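Local coordinates for SsDNA-binding protein essential for mitochondrial genome maintenance (Saccharomyces cerevisiae, PDB 6CQK) that binds single-stranded DNA preferentially and cooperatively, takes part in mitochondrial DNA replication and stimulates the PIF1 helicase, at residues A[49-52]-A[53-56]. Residues are numbered along the deposited sequence; the frame is centred on the assembly and turned at random.
Sequences VFNE and PQIN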
ATOM      1  N   VAL A  49      -9.909  -7.257  14.834  1.00 60.82           N
ATOM      2  CA  VAL A  49     -10.664  -6.035  14.623  1.00 62.08           C
ATOM      3  C   VAL A  49     -11.204  -5.401  15.913  1.00 65.68           C
ATOM      4  O   VAL A  49     -11.992  -6.019  16.662  1.00 65.49           O
ATOM      5  CB  VAL A  49     -11.869  -6.257  13.742  1.00 63.11           C
ATOM      6  CG1 VAL A  49     -12.347  -4.913  13.226  1.00 64.02           C
ATOM      7  CG2 VAL A  49     -11.527  -7.186  12.571  1.00 64.06           C
ATOM      8  N   PHE A  50     -10.716  -4.190  16.204  1.00 66.26           N
ATOM      9  CA  PHE A  50     -11.258  -3.404  17.284  1.00 63.73           C
ATOM     10  C   PHE A  50     -12.208  -2.350  16.748  1.00 64.32           C
ATOM     11  O   PHE A  50     -13.202  -2.104  17.402  1.00 68.91           O
ATOM     12  CB  PHE A  50     -10.170  -2.772  18.102  1.00 61.52           C
ATOM     13  CG  PHE A  50      -9.303  -3.745  18.806  1.00 61.79           C
ATOM     14  CD1 PHE A  50      -9.720  -4.391  19.922  1.00 62.22           C
ATOM     15  CD2 PHE A  50      -8.043  -4.019  18.340  1.00 66.07           C
ATOM     16  CE1 PHE A  50      -8.900  -5.310  20.575  1.00 62.59           C
ATOM     17  CE2 PHE A  50      -7.205  -4.936  18.989  1.00 67.01           C
ATOM     18  CZ  PHE A  50      -7.639  -5.577  20.120  1.00 63.97           C
ATOM     19  N   ASN A  51     -11.918  -1.710  15.621  1.00 64.82           N
ATOM     20  CA  ASN A  51     -12.719  -0.567  15.155  1.00 68.86           C
ATOM     21  C   ASN A  51     -14.149  -0.993  15.025  1.00 71.82           C
ATOM     22  O   ASN A  51     -14.507  -1.801  14.187  1.00 66.52           O
ATOM     23  CB  ASN A  51     -12.186  -0.009  13.843  1.00 71.98           C
ATOM     24  CG  ASN A  51     -13.109   1.023  13.175  1.00 76.15           C
ATOM     25  OD1 ASN A  51     -14.203   0.727  12.710  1.00 79.87           O
ATOM     26  ND2 ASN A  51     -12.649   2.248  13.121  1.00 78.52           N
ATOM     27  N   GLU A  52     -14.963  -0.467  15.936  1.00 82.28           N
ATOM     28  CA  GLU A  52     -16.306  -0.990  16.118  1.00 90.66           C
ATOM     29  C   GLU A  52     -17.170  -0.818  14.866  1.00 89.53           C
ATOM     30  O   GLU A  52     -17.938  -1.737  14.527  1.00 87.25           O
ATOM     31  CB  GLU A  52     -16.973  -0.371  17.341  1.00 95.62           C
ATOM     32  CG  GLU A  52     -18.055  -1.246  17.936  1.00101.39           C
ATOM     33  CD  GLU A  52     -18.844  -0.456  18.905  1.00107.58           C
ATOM     34  OE1 GLU A  52     -18.514  -0.459  20.098  1.00109.34           O
ATOM     35  OE2 GLU A  52     -19.754   0.204  18.430  1.00116.39           O
ATOM     36  N   PRO A  53     -17.053   0.341  14.185  1.00 86.33           N
ATOM     37  CA  PRO A  53     -17.824   0.458  12.940  1.00 84.50           C
ATOM     38  C   PRO A  53     -17.503  -0.680  11.954  1.00 81.33           C
ATOM     39  O   PRO A  53     -18.422  -1.221  11.333  1.00 83.44           O
ATOM     40  CB  PRO A  53     -17.391   1.819  12.380  1.00 83.80           C
ATOM     41  CG  PRO A  53     -16.890   2.604  13.542  1.00 84.48           C
ATOM     42  CD  PRO A  53     -16.523   1.644  14.645  1.00 86.78           C
ATOM     43  N   GLN A  54     -16.231  -1.045  11.853  1.00 73.56           N
ATOM     44  CA  GLN A  54     -15.828  -2.137  10.986  1.00 72.53           C
ATOM     45  C   GLN A  54     -16.286  -3.482  11.535  1.00 73.41           C
ATOM     46  O   GLN A  54     -16.703  -4.356  10.785  1.00 71.66           O
ATOM     47  CB  GLN A  54     -14.318  -2.128  10.766  1.00 70.75           C
ATOM     48  CG  GLN A  54     -13.898  -0.993   9.870  1.00 69.88           C
ATOM     49  CD  GLN A  54     -12.402  -0.807   9.800  1.00 71.86           C
ATOM     50  OE1 GLN A  54     -11.659  -1.772   9.781  1.00 82.24           O
ATOM     51  NE2 GLN A  54     -11.954   0.423   9.683  1.00 71.68           N
ATOM     52  N   ILE A  55     -16.232  -3.642  12.854  1.00 73.89           N
ATOM     53  CA  ILE A  55     -16.739  -4.853  13.477  1.00 72.10           C
ATOM     54  C   ILE A  55     -18.182  -5.066  13.028  1.00 77.13           C
ATOM     55  O   ILE A  55     -18.578  -6.188  12.683  1.00 76.98           O
ATOM     56  CB  ILE A  55     -16.627  -4.793  15.011  1.00 67.98           C
ATOM     57  CG1 ILE A  55     -15.162  -4.735  15.439  1.00 65.80           C
ATOM     58  CG2 ILE A  55     -17.328  -5.995  15.631  1.00 67.97           C
ATOM     59  CD1 ILE A  55     -14.937  -4.959  16.902  1.00 65.40           C
ATOM     60  N   ASN A  56     -18.981  -3.993  13.075  1.00 83.61           N
ATOM     61  CA  ASN A  56     -20.402  -4.090  12.710  1.00 89.42           C
ATOM     62  C   ASN A  56     -20.531  -4.364  11.231  1.00 88.29           C
ATOM     63  O   ASN A  56     -21.288  -5.246  10.837  1.00 82.98           O
ATOM     64  CB  ASN A  56     -21.194  -2.823  13.063  1.00 93.65           C
ATOM     65  CG  ASN A  56     -21.340  -2.619  14.562  1.00 91.32           C
ATOM     66  OD1 ASN A  56     -21.393  -3.573  15.342  1.00 85.76           O
ATOM     67  ND2 ASN A  56     -21.387  -1.358  14.969  1.00 90.81           N
TER
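Asn51 and Gln54 meet where strand 43-49 gives way to helix 52-59, a worked example of how a side chain can open a helix. Asn51 OD1 accepts from Gln54 N at 2.8 Å, the donor lying in the plane of the side-chain amide with an N-H...O angle of 156°. With CG anti to the backbone N (chi1 170°), the amide of Asn51 turns back toward the first turn, where its OD1 also sits 3.2 Å from Pro53 CD. The two side-chain amides stack with their planes 30° apart; that of Gln54 is held from beyond by Gln94 and Lys95 O of strand 89-99. Replacing Asn51 by alanine removes OD1, which would probably leave Gln54 N without its side-chain acceptor and the amide of Gln54 without the group it stacks on. Regular helix bonding follows at once, Ile55 N donating to Asn51 O at 2.9 Å. The tight side is the buried one: Val49 CG1 packs 3.6 Å from Ile55 CG1, while Ile55 CD1 lies against the carbonyl oxygens of Val49 and Phe50, and both Val49 and Ile55 rest on Leu28 of strand 26-34. The solvent side is looser, with Glu52 OE2 no nearer than 4.1 Å to Asn56 ND2. The whole is an asparagine N-cap, opening the helix between the third and fourth strands of the OB fold.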